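Local coordinates for 3-oxoacyl-(acyl-carrier protein) synthase II (Thermus thermophilus, PDB 1J3N) that probably catalyses the condensation of an acyl chain with malonyl-ACP in fatty acid elongation, as a homodimeric beta-ketoacyl-ACP synthase of the thiolase superfamily, at residues A[213-218]-A[363-368]; A[301-306]-A[331-336]. All coordinates share one frame; numbering follows the deposited sequence.

Contact 1 (A[213-218]-A[363-368]); sequences PEKASR and TINLED
Asn365 turns the amide of its side chain into the backbone of 214-217, where ND2 spends both hydrogens on carbonyls. The bond from Asn365 ND2 to Glu214 O is 2.7 Å long and lies on a lone pair in the carbonyl plane; the one to Ser217 O, 2.9 Å, is straighter at its hydrogen (165°) but comes from above that carbonyl's plane. Both acceptors lie close to the amide plane, which fixes its rotation. A water joins Asn365 OD1 to Arg218 NH1. Arg218 NH1 also bonds back to its own segment, at Lys215 O (2.8 Å), in the guanidinium plane. A bend at chi3 (-42°) turns the guanidinium toward Asp368. The other terminal nitrogen, Arg218 NH2, makes a nearly straight salt bridge of 2.9 Å to Asp368 OD1, the two flat groups close to coplanar. Asn365 O lies over one guanidinium face, 3.0 Å from Arg218 NH2 but at too poor an angle for a hydrogen bond. Asp368 OD2 is hydrogen-bonded to Ser223 OG, which Arg218 NE also reaches weakly. The contact ties helix 213-216 to the loop between strands 359-360 and 382-383; Pro213 and Ala216 pack on strand 48-50, Ile364 on helix 333-336.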
loop_
_atom_site.group_PDB
_atom_site.type_symbol
_atom_site.label_atom_id
_atom_site.label_comp_id
_atom_site.label_asym_id
_atom_site.label_seq_id
_atom_site.Cartn_x
_atom_site.Cartn_y
_atom_site.Cartn_z
ATOM N N PRO A 213 -11.668 -11.463 -29.434
ATOM C CA PRO A 213 -10.757 -10.985 -28.394
ATOM C C PRO A 213 -10.214 -9.568 -28.587
ATOM O O PRO A 213 -10.273 -8.754 -27.670
ATOM C CB PRO A 213 -9.649 -12.037 -28.400
ATOM C CG PRO A 213 -10.372 -13.286 -28.824
ATOM C CD PRO A 213 -11.216 -12.763 -29.959
ATOM N N GLU A 214 -9.689 -9.273 -29.771
ATOM C CA GLU A 214 -9.124 -7.952 -30.031
ATOM C C GLU A 214 -10.150 -6.824 -30.044
ATOM O O GLU A 214 -9.781 -5.648 -29.960
ATOM C CB GLU A 214 -8.354 -7.955 -31.358
ATOM C CG GLU A 214 -7.197 -8.935 -31.394
ATOM C CD GLU A 214 -6.335 -8.791 -32.634
ATOM O OE1 GLU A 214 -5.360 -9.563 -32.765
ATOM O OE2 GLU A 214 -6.623 -7.910 -33.474
ATOM N N LYS A 215 -11.430 -7.181 -30.144
ATOM C CA LYS A 215 -12.505 -6.188 -30.178
ATOM C C LYS A 215 -13.285 -6.093 -28.866
ATOM O O LYS A 215 -14.151 -5.224 -28.718
ATOM C CB LYS A 215 -13.492 -6.511 -31.309
ATOM C CG LYS A 215 -12.892 -6.521 -32.710
ATOM C CD LYS A 215 -13.987 -6.734 -33.750
ATOM C CE LYS A 215 -13.449 -6.711 -35.175
ATOM N NZ LYS A 215 -14.557 -6.967 -36.150
ATOM N N ALA A 216 -12.987 -6.978 -27.919
ATOM C CA ALA A 216 -13.688 -6.989 -26.637
ATOM C C ALA A 216 -13.552 -5.670 -25.868
ATOM O O ALA A 216 -14.555 -5.067 -25.484
ATOM C CB ALA A 216 -13.199 -8.164 -25.781
ATOM N N SER A 217 -12.322 -5.223 -25.637
ATOM C CA SER A 217 -12.099 -3.957 -24.929
ATOM C C SER A 217 -12.355 -2.806 -25.899
ATOM O O SER A 217 -11.520 -2.494 -26.742
ATOM C CB SER A 217 -10.666 -3.875 -24.408
ATOM O OG SER A 217 -10.454 -2.637 -23.755
ATOM N N ARG A 218 -13.512 -2.168 -25.761
ATOM C CA ARG A 218 -13.914 -1.084 -26.653
ATOM C C ARG A 218 -14.536 0.075 -25.866
ATOM O O ARG A 218 -15.745 0.310 -25.932
ATOM C CB ARG A 218 -14.925 -1.641 -27.666
ATOM C CG ARG A 218 -16.136 -2.315 -27.008
ATOM C CD ARG A 218 -17.002 -3.065 -28.020
ATOM N NE ARG A 218 -17.187 -2.310 -29.258
ATOM C CZ ARG A 218 -16.450 -2.482 -30.350
ATOM N NH1 ARG A 218 -15.481 -3.386 -30.362
ATOM N NH2 ARG A 218 -16.675 -1.741 -31.424
ATOM N N THR A 363 -7.478 5.249 -29.471
ATOM C CA THR A 363 -8.392 4.419 -28.710
ATOM C C THR A 363 -8.919 3.531 -29.823
ATOM O O THR A 363 -9.769 3.963 -30.608
ATOM C CB THR A 363 -9.575 5.221 -28.122
ATOM O OG1 THR A 363 -9.087 6.233 -27.236
ATOM C CG2 THR A 363 -10.504 4.302 -27.348
ATOM N N ILE A 364 -8.401 2.312 -29.931
ATOM C CA ILE A 364 -8.869 1.419 -30.990
ATOM C C ILE A 364 -10.261 0.860 -30.695
ATOM O O ILE A 364 -10.809 1.060 -29.610
ATOM C CB ILE A 364 -7.887 0.233 -31.224
ATOM C CG1 ILE A 364 -7.876 -0.703 -30.014
ATOM C CG2 ILE A 364 -6.475 0.768 -31.492
ATOM C CD1 ILE A 364 -7.104 -1.997 -30.265
ATOM N N ASN A 365 -10.831 0.172 -31.680
ATOM C CA ASN A 365 -12.149 -0.443 -31.567
ATOM C C ASN A 365 -13.292 0.557 -31.425
ATOM O O ASN A 365 -14.419 0.175 -31.101
ATOM C CB ASN A 365 -12.193 -1.426 -30.390
ATOM C CG ASN A 365 -11.275 -2.626 -30.586
ATOM O OD1 ASN A 365 -11.033 -3.070 -31.713
ATOM N ND2 ASN A 365 -10.777 -3.173 -29.479
ATOM N N LEU A 366 -13.003 1.830 -31.665
ATOM C CA LEU A 366 -14.013 2.880 -31.573
ATOM C C LEU A 366 -14.878 2.847 -32.843
ATOM O O LEU A 366 -15.025 3.851 -33.540
ATOM C CB LEU A 366 -13.319 4.235 -31.440
ATOM C CG LEU A 366 -14.119 5.409 -30.890
ATOM C CD1 LEU A 366 -14.338 5.232 -29.397
ATOM C CD2 LEU A 366 -13.363 6.689 -31.158
ATOM N N GLU A 367 -15.444 1.678 -33.132
ATOM C CA GLU A 367 -16.280 1.475 -34.310
ATOM C C GLU A 367 -17.660 2.121 -34.174
ATOM O O GLU A 367 -18.131 2.805 -35.084
ATOM C CB GLU A 367 -16.435 -0.029 -34.570
ATOM C CG GLU A 367 -17.223 -0.380 -35.826
ATOM C CD GLU A 367 -17.312 -1.877 -36.059
ATOM O OE1 GLU A 367 -16.256 -2.511 -36.273
ATOM O OE2 GLU A 367 -18.438 -2.421 -36.023
ATOM N N ASP A 368 -18.296 1.895 -33.029
ATOM C CA ASP A 368 -19.626 2.429 -32.742
ATOM C C ASP A 368 -19.554 3.405 -31.575
ATOM O O ASP A 368 -20.031 3.111 -30.480
ATOM C CB ASP A 368 -20.576 1.287 -32.384
ATOM C CG ASP A 368 -20.113 0.509 -31.162
ATOM O OD1 ASP A 368 -18.944 0.065 -31.141
ATOM O OD2 ASP A 368 -20.916 0.343 -30.220
HETATM O O HOH W 1 -14.008 -2.989 -32.960
#

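Contact 2 (A[301-306]-A[331-336]); sequences HGTSTP and STKSMI
Lys333 runs its methylenes past the backbone of 301-302 and alongside Thr303, both side chains pointing the same way, with Lys333 CD 3.7 Å from Thr303 CG2. Its CG is set anti to the carbonyl carbon (chi1 -64°) and the chain stays extended as far as CE, then bends at chi4 (65°). That last bend brings Lys333 NZ to His301 O, a 3.0 Å hydrogen bond on a lone pair in the carbonyl plane. The same nitrogen forms a salt bridge with Glu347 of helix 343-357, so two partners grip it. Lys333 NZ approaches the His301 ring obliquely, 3.4 Å from His301 ND1, while the methyl CG2 of Thr303 covers one face of that ring, offset toward its rim. One residue along, Gly302 O accepts from Ser331 OG (2.8 Å), again on a lone pair, and Lys333 CB rests against the same carbonyl oxygen. Ser331 O in turn takes both the backbone N and the OG of Ser334, the latter at 2.6 Å and almost end-on (173°). The loops follow the parallel strands 297-299 and 328-330, whose connection through helix 306-324 is a beta-alpha-beta crossover. His301, Lys333 and His338, which touches Lys333, probably correspond to the two active-site histidines and the lysine of KAS II-type condensing enzymes, which work with a cysteine in a Cys-His-His arrangement; this buried cluster is therefore probably part of the catalytic centre.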
loop_
_atom_site.group_PDB
_atom_site.type_symbol
_atom_site.label_atom_id
_atom_site.label_comp_id
_atom_site.label_asym_id
_atom_site.label_seq_id
_atom_site.Cartn_x
_atom_site.Cartn_y
_atom_site.Cartn_z
ATOM N N HIS A 301 -9.121 6.588 -17.991
ATOM C CA HIS A 301 -9.136 5.339 -17.262
ATOM C C HIS A 301 -9.868 4.376 -18.197
ATOM O O HIS A 301 -9.435 3.239 -18.408
ATOM C CB HIS A 301 -9.906 5.515 -15.953
ATOM C CG HIS A 301 -9.980 4.269 -15.130
ATOM N ND1 HIS A 301 -8.864 3.540 -14.784
ATOM C CD2 HIS A 301 -11.038 3.618 -14.590
ATOM C CE1 HIS A 301 -9.230 2.490 -14.069
ATOM N NE2 HIS A 301 -10.545 2.515 -13.937
ATOM N N GLY A 302 -10.965 4.876 -18.768
ATOM C CA GLY A 302 -11.792 4.123 -19.701
ATOM C C GLY A 302 -11.522 2.635 -19.792
ATOM O O GLY A 302 -10.758 2.189 -20.648
ATOM N N THR A 303 -12.168 1.865 -18.924
ATOM C CA THR A 303 -11.974 0.418 -18.899
ATOM C C THR A 303 -12.949 -0.325 -19.801
ATOM O O THR A 303 -12.857 -1.545 -19.948
ATOM C CB THR A 303 -12.117 -0.119 -17.474
ATOM O OG1 THR A 303 -13.483 0.001 -17.052
ATOM C CG2 THR A 303 -11.222 0.682 -16.518
ATOM N N SER A 304 -13.874 0.422 -20.400
ATOM C CA SER A 304 -14.891 -0.111 -21.303
ATOM C C SER A 304 -16.122 -0.646 -20.569
ATOM O O SER A 304 -16.616 -1.740 -20.867
ATOM C CB SER A 304 -14.302 -1.209 -22.201
ATOM O OG SER A 304 -15.197 -1.547 -23.246
ATOM N N THR A 305 -16.610 0.128 -19.603
ATOM C CA THR A 305 -17.795 -0.258 -18.848
ATOM C C THR A 305 -18.845 0.831 -19.026
ATOM O O THR A 305 -18.520 2.013 -19.121
ATOM C CB THR A 305 -17.512 -0.420 -17.335
ATOM O OG1 THR A 305 -17.217 0.861 -16.769
ATOM C CG2 THR A 305 -16.334 -1.366 -17.100
ATOM N N PRO A 306 -20.125 0.440 -19.091
ATOM C CA PRO A 306 -21.211 1.410 -19.259
ATOM C C PRO A 306 -21.154 2.580 -18.269
ATOM O O PRO A 306 -20.975 3.732 -18.672
ATOM C CB PRO A 306 -22.459 0.555 -19.078
ATOM C CG PRO A 306 -22.045 -0.749 -19.670
ATOM C CD PRO A 306 -20.646 -0.940 -19.113
ATOM N N SER A 331 -7.819 5.894 -24.659
ATOM C CA SER A 331 -7.673 4.855 -23.659
ATOM C C SER A 331 -6.703 3.784 -24.112
ATOM O O SER A 331 -6.937 3.100 -25.111
ATOM C CB SER A 331 -9.024 4.211 -23.347
ATOM O OG SER A 331 -8.862 3.121 -22.454
ATOM N N THR A 332 -5.616 3.647 -23.360
ATOM C CA THR A 332 -4.598 2.648 -23.645
ATOM C C THR A 332 -5.249 1.267 -23.502
ATOM O O THR A 332 -4.929 0.329 -24.241
ATOM C CB THR A 332 -3.433 2.757 -22.631
ATOM O OG1 THR A 332 -2.882 4.079 -22.677
ATOM C CG2 THR A 332 -2.336 1.733 -22.946
ATOM N N LYS A 333 -6.184 1.165 -22.560
ATOM C CA LYS A 333 -6.871 -0.093 -22.283
ATOM C C LYS A 333 -7.561 -0.708 -23.492
ATOM O O LYS A 333 -7.919 -1.886 -23.479
ATOM C CB LYS A 333 -7.879 0.100 -21.150
ATOM C CG LYS A 333 -7.237 0.473 -19.817
ATOM C CD LYS A 333 -8.225 0.326 -18.658
ATOM C CE LYS A 333 -7.548 0.565 -17.304
ATOM N NZ LYS A 333 -7.052 1.961 -17.136
ATOM N N SER A 334 -7.751 0.089 -24.540
ATOM C CA SER A 334 -8.371 -0.414 -25.755
ATOM C C SER A 334 -7.414 -1.429 -26.377
ATOM O O SER A 334 -7.843 -2.404 -27.003
ATOM C CB SER A 334 -8.615 0.732 -26.738
ATOM O OG SER A 334 -7.404 1.392 -27.053
ATOM N N MET A 335 -6.115 -1.202 -26.180
ATOM C CA MET A 335 -5.086 -2.077 -26.732
ATOM C C MET A 335 -4.514 -3.145 -25.801
ATOM O O MET A 335 -4.332 -4.295 -26.215
ATOM C CB MET A 335 -3.931 -1.237 -27.273
ATOM C CG MET A 335 -4.291 -0.397 -28.485
ATOM S SD MET A 335 -2.963 0.738 -28.928
ATOM C CE MET A 335 -3.359 2.123 -27.882
ATOM N N ILE A 336 -4.212 -2.777 -24.560
ATOM C CA ILE A 336 -3.630 -3.732 -23.613
ATOM C C ILE A 336 -4.575 -4.205 -22.520
ATOM O O ILE A 336 -4.191 -4.992 -21.654
ATOM C CB ILE A 336 -2.386 -3.143 -22.914
ATOM C CG1 ILE A 336 -2.790 -1.925 -22.070
ATOM C CG2 ILE A 336 -1.336 -2.768 -23.950
ATOM C CD1 ILE A 336 -1.663 -1.396 -21.171
#

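How the contacts relate
The two contacts lie with their centres about 9 Å apart, on the same side of the chain's centre, contact 2 being the deeper. Along the chain 213-218 comes first, then 301-306 and 331-336, and finally 363-368, so contact 2 falls wholly between the two segments of contact 1. They touch directly: Ser217 OG probably bonds to Lys333 O (2.7 Å) and Thr363 OG1 to Ser331 N (2.9 Å), while Arg218 N is bonded to Ser304 OG. Contact 1 joins the N- and C-terminal family regions near the surface; contact 2 is internal to the C-terminal one. Together they connect helix 213-216 and the loop after strand 359-360 to the probable active-site loops.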